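PDB 5EJR: myosin-I heavy chain from Dictyostelium discoideum, which is an actin-based class VII motor with ATPase activity, acting in early phagocytosis and adhesion, and represented here by its C-terminal MyTH4-FERM tail domain. Local coordinates for residues R295-L300 with A498-F503; F420-F425 with A439-G444; R13-K18 with L53-A58. All blocks are in the same frame, centred on the assembly; numbering follows the deposited sequence.

Contact 1 of 3, residues R295-L300 with A498-F503; sequences RRRFFL and ASVYQF. With EDO (1,2-ethanediol), chain E.
F298 has CG beside the backbone N (chi1 -57°), and F503 has CG opposite its own N (chi1 -174°); these settings bring the two rings together. They form a face-to-face stack, centroids 3.9 Å apart and planes 17° from parallel. The tightest approach is F298 CD1 to F503 CD1, 3.4 Å. F503 CB also reaches over the F298 ring in a CH-pi contact. The other face of that ring is covered by R297 CG, so F298 is sandwiched. At its edge sits V500 CA, 3.9 Å from F298 CE1. L300 extends the apolar patch, with CD1 3.7 Å from F503 CE1. With an alanine in place of F298, the F503 ring would probably lose its stacking partner and a gap would open between R297 CG and that ring. An ethanediol spans the polar margin. R297 NE donates to its O1 at 3.1 Å, and S499 OG and its O2 share a hydrogen bond of 2.7 Å. R297 NH2 is hydrogen-bonded to S256 OG. Y504 meets F298 edge-to-face. The contact sets the loop after strand 290-296, in the ubiquitin-like lobe of the FERM domain, against the C-terminal helix 494-505, with strand 423-428 touching both R297 and V500.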
loop_
_atom_site.group_PDB
_atom_site.type_symbol
_atom_site.label_atom_id
_atom_site.label_comp_id
_atom_site.label_asym_id
_atom_site.label_seq_id
_atom_site.Cartn_x
_atom_site.Cartn_y
_atom_site.Cartn_z
ATOM N N ARG A 295 3.438 -13.548 2.826
ATOM C CA ARG A 295 4.537 -14.153 3.565
ATOM C C ARG A 295 4.013 -14.557 4.917
ATOM O O ARG A 295 3.088 -13.931 5.431
ATOM C CB ARG A 295 5.687 -13.148 3.753
ATOM C CG ARG A 295 6.462 -12.837 2.466
ATOM C CD ARG A 295 7.749 -12.113 2.797
ATOM N NE ARG A 295 8.788 -12.998 3.339
ATOM C CZ ARG A 295 9.565 -13.791 2.606
ATOM N NH1 ARG A 295 9.362 -13.908 1.298
ATOM N NH2 ARG A 295 10.520 -14.507 3.181
ATOM N N ARG A 296 4.622 -15.572 5.517
ATOM C CA ARG A 296 4.245 -15.899 6.884
ATOM C C ARG A 296 5.015 -14.896 7.723
ATOM O O ARG A 296 6.253 -14.767 7.595
ATOM C CB ARG A 296 4.570 -17.335 7.289
ATOM C CG ARG A 296 4.075 -17.514 8.725
ATOM C CD ARG A 296 4.181 -18.883 9.174
ATOM N NE ARG A 296 3.951 -19.004 10.610
ATOM C CZ ARG A 296 3.879 -20.181 11.202
ATOM N NH1 ARG A 296 3.976 -21.298 10.486
ATOM N NH2 ARG A 296 3.708 -20.259 12.509
ATOM N N ARG A 297 4.253 -14.080 8.435
ATOM C CA ARG A 297 4.758 -12.952 9.188
ATOM C C ARG A 297 5.080 -13.305 10.624
ATOM O O ARG A 297 6.115 -12.888 11.119
ATOM C CB ARG A 297 3.744 -11.793 9.114
ATOM C CG ARG A 297 4.192 -10.472 9.809
ATOM C CD ARG A 297 5.273 -9.711 9.048
ATOM N NE ARG A 297 4.827 -9.276 7.721
ATOM C CZ ARG A 297 5.538 -9.419 6.604
ATOM N NH1 ARG A 297 6.738 -9.987 6.638
ATOM N NH2 ARG A 297 5.054 -8.994 5.441
ATOM N N PHE A 298 4.206 -14.051 11.300
ATOM C CA PHE A 298 4.380 -14.337 12.715
ATOM C C PHE A 298 4.690 -15.792 13.042
ATOM O O PHE A 298 4.122 -16.703 12.460
ATOM C CB PHE A 298 3.151 -13.860 13.486
ATOM C CG PHE A 298 2.856 -12.389 13.284
ATOM C CD1 PHE A 298 3.656 -11.410 13.878
ATOM C CD2 PHE A 298 1.745 -11.980 12.554
ATOM C CE1 PHE A 298 3.363 -10.045 13.712
ATOM C CE2 PHE A 298 1.440 -10.610 12.404
ATOM C CZ PHE A 298 2.257 -9.655 12.973
ATOM N N PHE A 299 5.585 -15.983 14.012
ATOM C CA PHE A 299 6.049 -17.293 14.457
ATOM C C PHE A 299 5.945 -17.304 15.957
ATOM O O PHE A 299 6.762 -16.678 16.621
ATOM C CB PHE A 299 7.511 -17.524 14.001
ATOM C CG PHE A 299 7.650 -17.710 12.507
ATOM C CD1 PHE A 299 7.729 -16.607 11.657
ATOM C CD2 PHE A 299 7.698 -18.988 11.951
ATOM C CE1 PHE A 299 7.832 -16.782 10.273
ATOM C CE2 PHE A 299 7.810 -19.165 10.567
ATOM C CZ PHE A 299 7.873 -18.066 9.736
ATOM N N LEU A 300 4.887 -17.938 16.479
ATOM C CA LEU A 300 4.574 -17.983 17.920
ATOM C C LEU A 300 5.047 -19.241 18.614
ATOM O O LEU A 300 5.188 -19.243 19.837
ATOM C CB LEU A 300 3.046 -17.818 18.126
ATOM C CG LEU A 300 2.503 -16.392 17.830
ATOM C CD1 LEU A 300 0.977 -16.319 18.053
ATOM C CD2 LEU A 300 3.158 -15.354 18.744
ATOM N N ALA A 498 3.971 -0.754 14.614
ATOM C CA ALA A 498 2.906 -0.870 15.627
ATOM C C ALA A 498 2.133 -2.195 15.469
ATOM O O ALA A 498 1.850 -2.854 16.448
ATOM C CB ALA A 498 1.945 0.308 15.504
ATOM N N SER A 499 1.800 -2.585 14.237
ATOM C CA SER A 499 1.067 -3.825 13.993
ATOM C C SER A 499 1.895 -5.078 14.453
ATOM O O SER A 499 1.369 -5.942 15.157
ATOM C CB SER A 499 0.679 -3.913 12.514
ATOM O OG SER A 499 0.603 -5.256 12.062
ATOM N N VAL A 500 3.184 -5.154 14.071
ATOM C CA VAL A 500 4.058 -6.280 14.465
ATOM C C VAL A 500 4.280 -6.273 15.977
ATOM O O VAL A 500 4.110 -7.309 16.631
ATOM C CB VAL A 500 5.382 -6.267 13.662
ATOM C CG1 VAL A 500 6.366 -7.302 14.197
ATOM C CG2 VAL A 500 5.102 -6.511 12.188
ATOM N N TYR A 501 4.674 -5.118 16.542
ATOM C CA TYR A 501 4.849 -5.024 17.991
ATOM C C TYR A 501 3.517 -5.404 18.743
ATOM O O TYR A 501 3.561 -6.219 19.647
ATOM C CB TYR A 501 5.341 -3.613 18.422
ATOM C CG TYR A 501 5.531 -3.503 19.923
ATOM C CD1 TYR A 501 4.461 -3.209 20.761
ATOM C CD2 TYR A 501 6.763 -3.772 20.510
ATOM C CE1 TYR A 501 4.611 -3.189 22.146
ATOM C CE2 TYR A 501 6.927 -3.736 21.889
ATOM C CZ TYR A 501 5.844 -3.457 22.704
ATOM O OH TYR A 501 5.998 -3.394 24.069
ATOM N N GLN A 502 2.375 -4.828 18.377
ATOM C CA GLN A 502 1.103 -5.162 19.054
ATOM C C GLN A 502 0.819 -6.675 19.032
ATOM O O GLN A 502 0.497 -7.251 20.077
ATOM C CB GLN A 502 -0.086 -4.375 18.450
ATOM C CG GLN A 502 -1.489 -4.787 18.967
ATOM C CD GLN A 502 -1.708 -4.642 20.466
ATOM O OE1 GLN A 502 -2.505 -5.375 21.063
ATOM N NE2 GLN A 502 -1.059 -3.673 21.110
ATOM N N PHE A 503 1.001 -7.313 17.871
ATOM C CA PHE A 503 0.721 -8.753 17.737
ATOM C C PHE A 503 1.526 -9.593 18.688
ATOM O O PHE A 503 0.947 -10.401 19.420
ATOM C CB PHE A 503 0.874 -9.262 16.290
ATOM C CG PHE A 503 0.451 -10.709 16.118
ATOM C CD1 PHE A 503 1.338 -11.752 16.385
ATOM C CD2 PHE A 503 -0.835 -11.027 15.711
ATOM C CE1 PHE A 503 0.939 -13.084 16.246
ATOM C CE2 PHE A 503 -1.232 -12.364 15.573
ATOM C CZ PHE A 503 -0.340 -13.378 15.832
HETATM C C1 EDO E . 2.498 -7.072 9.541
HETATM O O1 EDO E . 2.201 -7.793 8.340
HETATM C C2 EDO E . 2.299 -5.524 9.311
HETATM O O2 EDO E . 0.904 -5.256 9.374
#

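Contact 2 of 3, residues F420-F425 with A439-G444; sequences FGCTLF and AINKKG. With EDO (1,2-ethanediol), chain F; EDO (1,2-ethanediol), chain H; EDO (1,2-ethanediol), chain B.
T423 N donates to I440 O at 2.8 Å in a nearly straight bond (174°). C422 CA adds a weaker CA-H...O contact to the same oxygen. The return bond runs from I440 N to T423 O, 3.0 Å. T423 and I440 are therefore an antiparallel hydrogen-bonded pair, and L424 with A439 is the non-hydrogen-bonded pair beside it. On the face of L424 and A439, L424 CD2 rests 3.7 Å from A439 CB. C422 SG also touches that methyl. On the T423 and I440 face, F425 CE2 meets I440 CD1, and V500 of helix 494-505 packs on T423 and I440. These strands form the beta hairpin 423-428/435-440, which begins the four-stranded antiparallel sheet of the PTB-like lobe of the FERM domain. Beyond I440, N441 turns the chain toward strand 444-448, and its backbone N bonds to G444 O. The first torsion of N441 (chi1 70°) turns OD1 back to the N-H groups of the turn. N441 OD1 accepts from G444 N at 3.1 Å, an Asx motif, with a weak second bond from K443 N. These bonds tie the side-chain amide to the backbone of the turn. C422 SG lies 3.8 Å from N441 CB. N441 ND2 donates to an ethanediol and, at 2.9 Å, to a water that also binds F420 O. A second water donates to G421 O at 2.9 Å and accepts from K442 N. G421 has positive phi, which favours glycine, and its O lies 3.6 Å from N441 CB.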
loop_
_atom_site.group_PDB
_atom_site.type_symbol
_atom_site.label_atom_id
_atom_site.label_comp_id
_atom_site.label_asym_id
_atom_site.label_seq_id
_atom_site.Cartn_x
_atom_site.Cartn_y
_atom_site.Cartn_z
ATOM N N PHE A 420 15.854 -16.003 13.052
ATOM C CA PHE A 420 14.709 -16.828 12.681
ATOM C C PHE A 420 13.461 -16.360 13.445
ATOM O O PHE A 420 13.506 -16.211 14.659
ATOM C CB PHE A 420 14.981 -18.325 12.955
ATOM C CG PHE A 420 13.806 -19.193 12.555
ATOM C CD1 PHE A 420 13.652 -19.612 11.242
ATOM C CD2 PHE A 420 12.803 -19.496 13.470
ATOM C CE1 PHE A 420 12.535 -20.362 10.860
ATOM C CE2 PHE A 420 11.667 -20.205 13.087
ATOM C CZ PHE A 420 11.539 -20.644 11.782
ATOM N N GLY A 421 12.363 -16.143 12.732
ATOM C CA GLY A 421 11.104 -15.739 13.365
ATOM C C GLY A 421 10.992 -14.258 13.670
ATOM O O GLY A 421 9.988 -13.833 14.231
ATOM N N CYS A 422 12.000 -13.448 13.262
ATOM C CA CYS A 422 12.036 -11.990 13.485
ATOM C C CYS A 422 11.463 -11.247 12.311
ATOM O O CYS A 422 11.783 -11.606 11.171
ATOM C CB CYS A 422 13.480 -11.529 13.707
ATOM S SG CYS A 422 14.193 -12.009 15.285
ATOM N N THR A 423 10.717 -10.149 12.568
ATOM C CA THR A 423 10.321 -9.207 11.518
ATOM C C THR A 423 11.381 -8.079 11.602
ATOM O O THR A 423 11.611 -7.520 12.682
ATOM C CB THR A 423 8.859 -8.732 11.626
ATOM O OG1 THR A 423 7.993 -9.848 11.463
ATOM C CG2 THR A 423 8.489 -7.698 10.549
ATOM N N LEU A 424 12.041 -7.774 10.475
ATOM C CA LEU A 424 13.126 -6.777 10.438
ATOM C C LEU A 424 12.734 -5.453 9.818
ATOM O O LEU A 424 12.009 -5.418 8.837
ATOM C CB LEU A 424 14.387 -7.340 9.729
ATOM C CG LEU A 424 14.892 -8.718 10.166
ATOM C CD1 LEU A 424 15.963 -9.239 9.200
ATOM C CD2 LEU A 424 15.440 -8.690 11.544
ATOM N N PHE A 425 13.183 -4.357 10.425
ATOM C CA PHE A 425 12.911 -3.013 9.913
ATOM C C PHE A 425 14.241 -2.265 9.848
ATOM O O PHE A 425 15.002 -2.306 10.808
ATOM C CB PHE A 425 11.951 -2.245 10.869
ATOM C CG PHE A 425 10.574 -2.850 11.016
ATOM C CD1 PHE A 425 9.573 -2.576 10.090
ATOM C CD2 PHE A 425 10.291 -3.730 12.056
ATOM C CE1 PHE A 425 8.308 -3.157 10.210
ATOM C CE2 PHE A 425 9.023 -4.297 12.187
ATOM C CZ PHE A 425 8.042 -4.020 11.257
ATOM N N ALA A 439 14.695 -5.651 15.158
ATOM C CA ALA A 439 14.119 -6.987 15.039
ATOM C C ALA A 439 13.027 -7.174 16.086
ATOM O O ALA A 439 13.262 -6.910 17.267
ATOM C CB ALA A 439 15.206 -8.042 15.226
ATOM N N ILE A 440 11.828 -7.605 15.662
ATOM C CA ILE A 440 10.726 -7.863 16.606
ATOM C C ILE A 440 10.313 -9.291 16.417
ATOM O O ILE A 440 10.068 -9.708 15.281
ATOM C CB ILE A 440 9.536 -6.870 16.449
ATOM C CG1 ILE A 440 10.043 -5.385 16.561
ATOM C CG2 ILE A 440 8.431 -7.155 17.490
ATOM C CD1 ILE A 440 8.993 -4.286 16.156
ATOM N N ASN A 441 10.255 -10.057 17.527
ATOM C CA ASN A 441 9.859 -11.455 17.484
ATOM C C ASN A 441 8.997 -11.788 18.685
ATOM O O ASN A 441 8.524 -10.858 19.354
ATOM C CB ASN A 441 11.075 -12.379 17.342
ATOM C CG ASN A 441 11.948 -12.431 18.576
ATOM O OD1 ASN A 441 11.858 -11.606 19.482
ATOM N ND2 ASN A 441 12.726 -13.476 18.688
ATOM N N LYS A 442 8.772 -13.093 18.960
ATOM C CA LYS A 442 7.910 -13.524 20.068
ATOM C C LYS A 442 8.473 -13.147 21.472
ATOM O O LYS A 442 7.709 -13.042 22.429
ATOM C CB LYS A 442 7.613 -15.048 19.966
ATOM C CG LYS A 442 8.847 -15.940 20.199
ATOM C CD LYS A 442 8.442 -17.447 20.248
ATOM C CE LYS A 442 9.287 -18.265 21.194
ATOM N NZ LYS A 442 10.578 -18.665 20.576
ATOM N N LYS A 443 9.790 -12.954 21.572
ATOM C CA LYS A 443 10.507 -12.638 22.828
ATOM C C LYS A 443 10.598 -11.130 23.132
ATOM O O LYS A 443 10.578 -10.728 24.298
ATOM C CB LYS A 443 11.917 -13.216 22.781
ATOM C CG LYS A 443 11.947 -14.732 22.684
ATOM C CD LYS A 443 13.376 -15.255 22.818
ATOM C CE LYS A 443 13.470 -16.765 22.780
ATOM N NZ LYS A 443 12.871 -17.385 23.989
ATOM N N GLY A 444 10.748 -10.318 22.101
ATOM C CA GLY A 444 10.829 -8.878 22.305
ATOM C C GLY A 444 11.404 -8.129 21.138
ATOM O O GLY A 444 11.219 -8.529 19.983
HETATM C C1 EDO F . 16.333 -12.584 18.881
HETATM O O1 EDO F . 17.450 -13.230 18.289
HETATM C C2 EDO F . 15.815 -13.554 19.950
HETATM O O2 EDO F . 14.696 -13.015 20.592
HETATM C C1 EDO H . 11.947 -17.110 9.520
HETATM O O1 EDO H . 12.322 -15.767 9.740
HETATM C C2 EDO H . 10.802 -17.351 8.488
HETATM O O2 EDO H . 10.714 -16.417 7.427
HETATM C C1 EDO B . 11.358 -19.024 16.973
HETATM O O1 EDO B . 11.232 -20.044 17.942
HETATM C C2 EDO B . 9.981 -18.815 16.336
HETATM O O2 EDO B . 9.488 -20.096 15.900
HETATM O O HOH W 1 11.897 -15.649 16.958
HETATM O O HOH W 2 8.986 -15.070 16.696
#

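Contact 3 of 3, residues R13-K18 with L53-A58; sequences RFRSFK and LIEMEA
Two backbone hydrogen bonds join R13-K18 to L53-A58. E55 N donates to R13 O at 3.0 Å (171°), nearly in line with the carbonyl. R15 N donates to L53 O, also at 3.0 Å (170°). They flank F14 and I54 in a single, isolated beta bridge. L53 O has further company: the F14 CA-H approaches it, and it sits 3.6 Å above the plane of the F14 ring, toward its rim. Apolar contacts gather on that ring. L53 CB makes a CH-pi contact over its face. I54 CG1 comes within 3.9 Å of F14 CD1. F14 stands at the N-cap position of helix 15-25, and E57 at that of helix 58-75 of the MyTH4 domain. The bridge thus joins the lead-ins of two helices. F14 and L53 both reach helix 104-113. The charged side chains lie along the outside. The R15 chain runs extended from CG to NE, which carries its guanidinium over I54 O and E55 CA. R15 NH2 is hydrogen-bonded to S52 OG, while a water links R15 NH1 to M56 O. K18 crosses E55 at about a right angle. K18 CD is 3.6 Å from E55 CD, but K18 NZ and E55 OE2 stay 4.3 Å apart, beyond a salt bridge.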
loop_
_atom_site.group_PDB
_atom_site.type_symbol
_atom_site.label_atom_id
_atom_site.label_comp_id
_atom_site.label_asym_id
_atom_site.label_seq_id
_atom_site.Cartn_x
_atom_site.Cartn_y
_atom_site.Cartn_z
ATOM N N ARG A 13 -20.433 34.105 -2.286
ATOM C CA ARG A 13 -19.087 33.519 -2.163
ATOM C C ARG A 13 -18.224 33.627 -3.418
ATOM O O ARG A 13 -17.011 33.797 -3.306
ATOM C CB ARG A 13 -19.166 32.045 -1.715
ATOM C CG ARG A 13 -19.844 31.800 -0.364
ATOM C CD ARG A 13 -20.150 30.327 -0.170
ATOM N NE ARG A 13 -20.680 30.014 1.161
ATOM C CZ ARG A 13 -21.969 30.019 1.482
ATOM N NH1 ARG A 13 -22.886 30.351 0.580
ATOM N NH2 ARG A 13 -22.353 29.711 2.713
ATOM N N PHE A 14 -18.822 33.487 -4.605
ATOM C CA PHE A 14 -18.067 33.566 -5.856
ATOM C C PHE A 14 -17.649 35.008 -6.120
ATOM O O PHE A 14 -18.384 35.930 -5.759
ATOM C CB PHE A 14 -18.912 33.035 -7.033
ATOM C CG PHE A 14 -18.626 31.623 -7.508
ATOM C CD1 PHE A 14 -18.513 30.571 -6.601
ATOM C CD2 PHE A 14 -18.537 31.334 -8.867
ATOM C CE1 PHE A 14 -18.277 29.264 -7.043
ATOM C CE2 PHE A 14 -18.308 30.023 -9.310
ATOM C CZ PHE A 14 -18.175 28.999 -8.395
ATOM N N ARG A 15 -16.477 35.193 -6.745
ATOM C CA ARG A 15 -15.940 36.502 -7.108
ATOM C C ARG A 15 -16.909 37.225 -8.057
ATOM O O ARG A 15 -17.294 38.364 -7.779
ATOM C CB ARG A 15 -14.558 36.365 -7.773
ATOM C CG ARG A 15 -13.453 35.842 -6.859
ATOM C CD ARG A 15 -12.091 36.150 -7.442
ATOM N NE ARG A 15 -11.007 35.424 -6.773
ATOM C CZ ARG A 15 -10.385 35.837 -5.669
ATOM N NH1 ARG A 15 -10.763 36.959 -5.066
ATOM N NH2 ARG A 15 -9.398 35.121 -5.149
ATOM N N SER A 16 -17.339 36.527 -9.142
ATOM C CA SER A 16 -18.248 37.020 -10.190
ATOM C C SER A 16 -19.584 37.540 -9.663
ATOM O O SER A 16 -20.094 38.531 -10.192
ATOM C CB SER A 16 -18.466 35.959 -11.266
ATOM O OG SER A 16 -19.162 34.836 -10.750
ATOM N N PHE A 17 -20.141 36.886 -8.627
ATOM C CA PHE A 17 -21.402 37.296 -8.000
ATOM C C PHE A 17 -21.206 38.460 -7.025
ATOM O O PHE A 17 -22.111 39.273 -6.860
ATOM C CB PHE A 17 -22.083 36.113 -7.303
ATOM C CG PHE A 17 -22.720 35.121 -8.246
ATOM C CD1 PHE A 17 -21.962 34.125 -8.852
ATOM C CD2 PHE A 17 -24.079 35.182 -8.530
ATOM C CE1 PHE A 17 -22.551 33.214 -9.730
ATOM C CE2 PHE A 17 -24.668 34.267 -9.407
ATOM C CZ PHE A 17 -23.900 33.289 -9.999
ATOM N N LYS A 18 -20.038 38.520 -6.367
ATOM C CA LYS A 18 -19.690 39.567 -5.406
ATOM C C LYS A 18 -19.396 40.910 -6.108
ATOM O O LYS A 18 -19.912 41.940 -5.669
ATOM C CB LYS A 18 -18.502 39.124 -4.534
ATOM C CG LYS A 18 -18.894 38.215 -3.380
ATOM C CD LYS A 18 -17.667 37.817 -2.573
ATOM C CE LYS A 18 -17.995 37.094 -1.293
ATOM N NZ LYS A 18 -18.721 37.955 -0.318
ATOM N N LEU A 53 -12.181 30.860 -8.288
ATOM C CA LEU A 53 -13.621 31.064 -8.492
ATOM C C LEU A 53 -14.259 31.659 -7.236
ATOM O O LEU A 53 -15.118 32.536 -7.334
ATOM C CB LEU A 53 -14.349 29.747 -8.863
ATOM C CG LEU A 53 -13.870 28.946 -10.079
ATOM C CD1 LEU A 53 -14.771 27.744 -10.302
ATOM C CD2 LEU A 53 -13.847 29.795 -11.358
ATOM N N ILE A 54 -13.856 31.165 -6.064
ATOM C CA ILE A 54 -14.379 31.655 -4.788
ATOM C C ILE A 54 -13.476 32.785 -4.284
ATOM O O ILE A 54 -12.254 32.710 -4.436
ATOM C CB ILE A 54 -14.536 30.486 -3.764
ATOM C CG1 ILE A 54 -15.664 29.526 -4.201
ATOM C CG2 ILE A 54 -14.769 30.980 -2.318
ATOM C CD1 ILE A 54 -15.552 28.107 -3.636
ATOM N N GLU A 55 -14.079 33.840 -3.707
ATOM C CA GLU A 55 -13.304 34.934 -3.139
ATOM C C GLU A 55 -12.695 34.404 -1.849
ATOM O O GLU A 55 -13.421 33.960 -0.945
ATOM C CB GLU A 55 -14.167 36.177 -2.867
ATOM C CG GLU A 55 -13.348 37.392 -2.453
ATOM C CD GLU A 55 -14.160 38.618 -2.091
ATOM O OE1 GLU A 55 -14.425 39.437 -3.001
ATOM O OE2 GLU A 55 -14.541 38.761 -0.905
ATOM N N MET A 56 -11.359 34.389 -1.810
ATOM C CA MET A 56 -10.570 33.941 -0.663
ATOM C C MET A 56 -9.209 34.633 -0.681
ATOM O O MET A 56 -8.900 35.335 -1.648
ATOM C CB MET A 56 -10.418 32.407 -0.665
ATOM C CG MET A 56 -9.712 31.866 -1.883
ATOM S SD MET A 56 -10.151 30.144 -2.194
ATOM C CE MET A 56 -8.953 29.764 -3.301
ATOM N N GLU A 57 -8.386 34.396 0.376
ATOM C CA GLU A 57 -7.028 34.928 0.571
ATOM C C GLU A 57 -6.167 34.629 -0.648
ATOM O O GLU A 57 -6.362 33.591 -1.277
ATOM C CB GLU A 57 -6.382 34.327 1.834
ATOM C CG GLU A 57 -7.149 34.592 3.123
ATOM C CD GLU A 57 -8.167 33.529 3.501
ATOM O OE1 GLU A 57 -9.260 33.501 2.889
ATOM O OE2 GLU A 57 -7.875 32.732 4.422
ATOM N N ALA A 58 -5.228 35.535 -0.983
ATOM C CA ALA A 58 -4.345 35.431 -2.155
ATOM C C ALA A 58 -3.369 34.252 -2.131
ATOM O O ALA A 58 -2.886 33.842 -3.193
ATOM C CB ALA A 58 -3.596 36.733 -2.364
HETATM O O HOH W 3 -7.914 37.580 -3.562
HETATM O O HOH W 4 -15.333 34.037 -10.437
#

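Contacts 1 and 2 are neighbours in the FERM part of the chain, with centres about 8 Å apart. They touch directly: V500 CG1 lies 3.9 Å from T423 CB, and L300 O lies 3.7 Å from K442 CD. Contact 2 is local to one hairpin and is nested within the long loop that contact 1 closes. Contact 3 closes earlier in the chain, at the N-terminal MyTH4 end. Its centre is about 52 Å from that of contact 1 and about 56 Å from that of contact 2, on the opposite side of the chain's centre. The bound ethanediols, probably from the crystallisation liquor, accompany contacts 1 and 2 and need not mark a functional site.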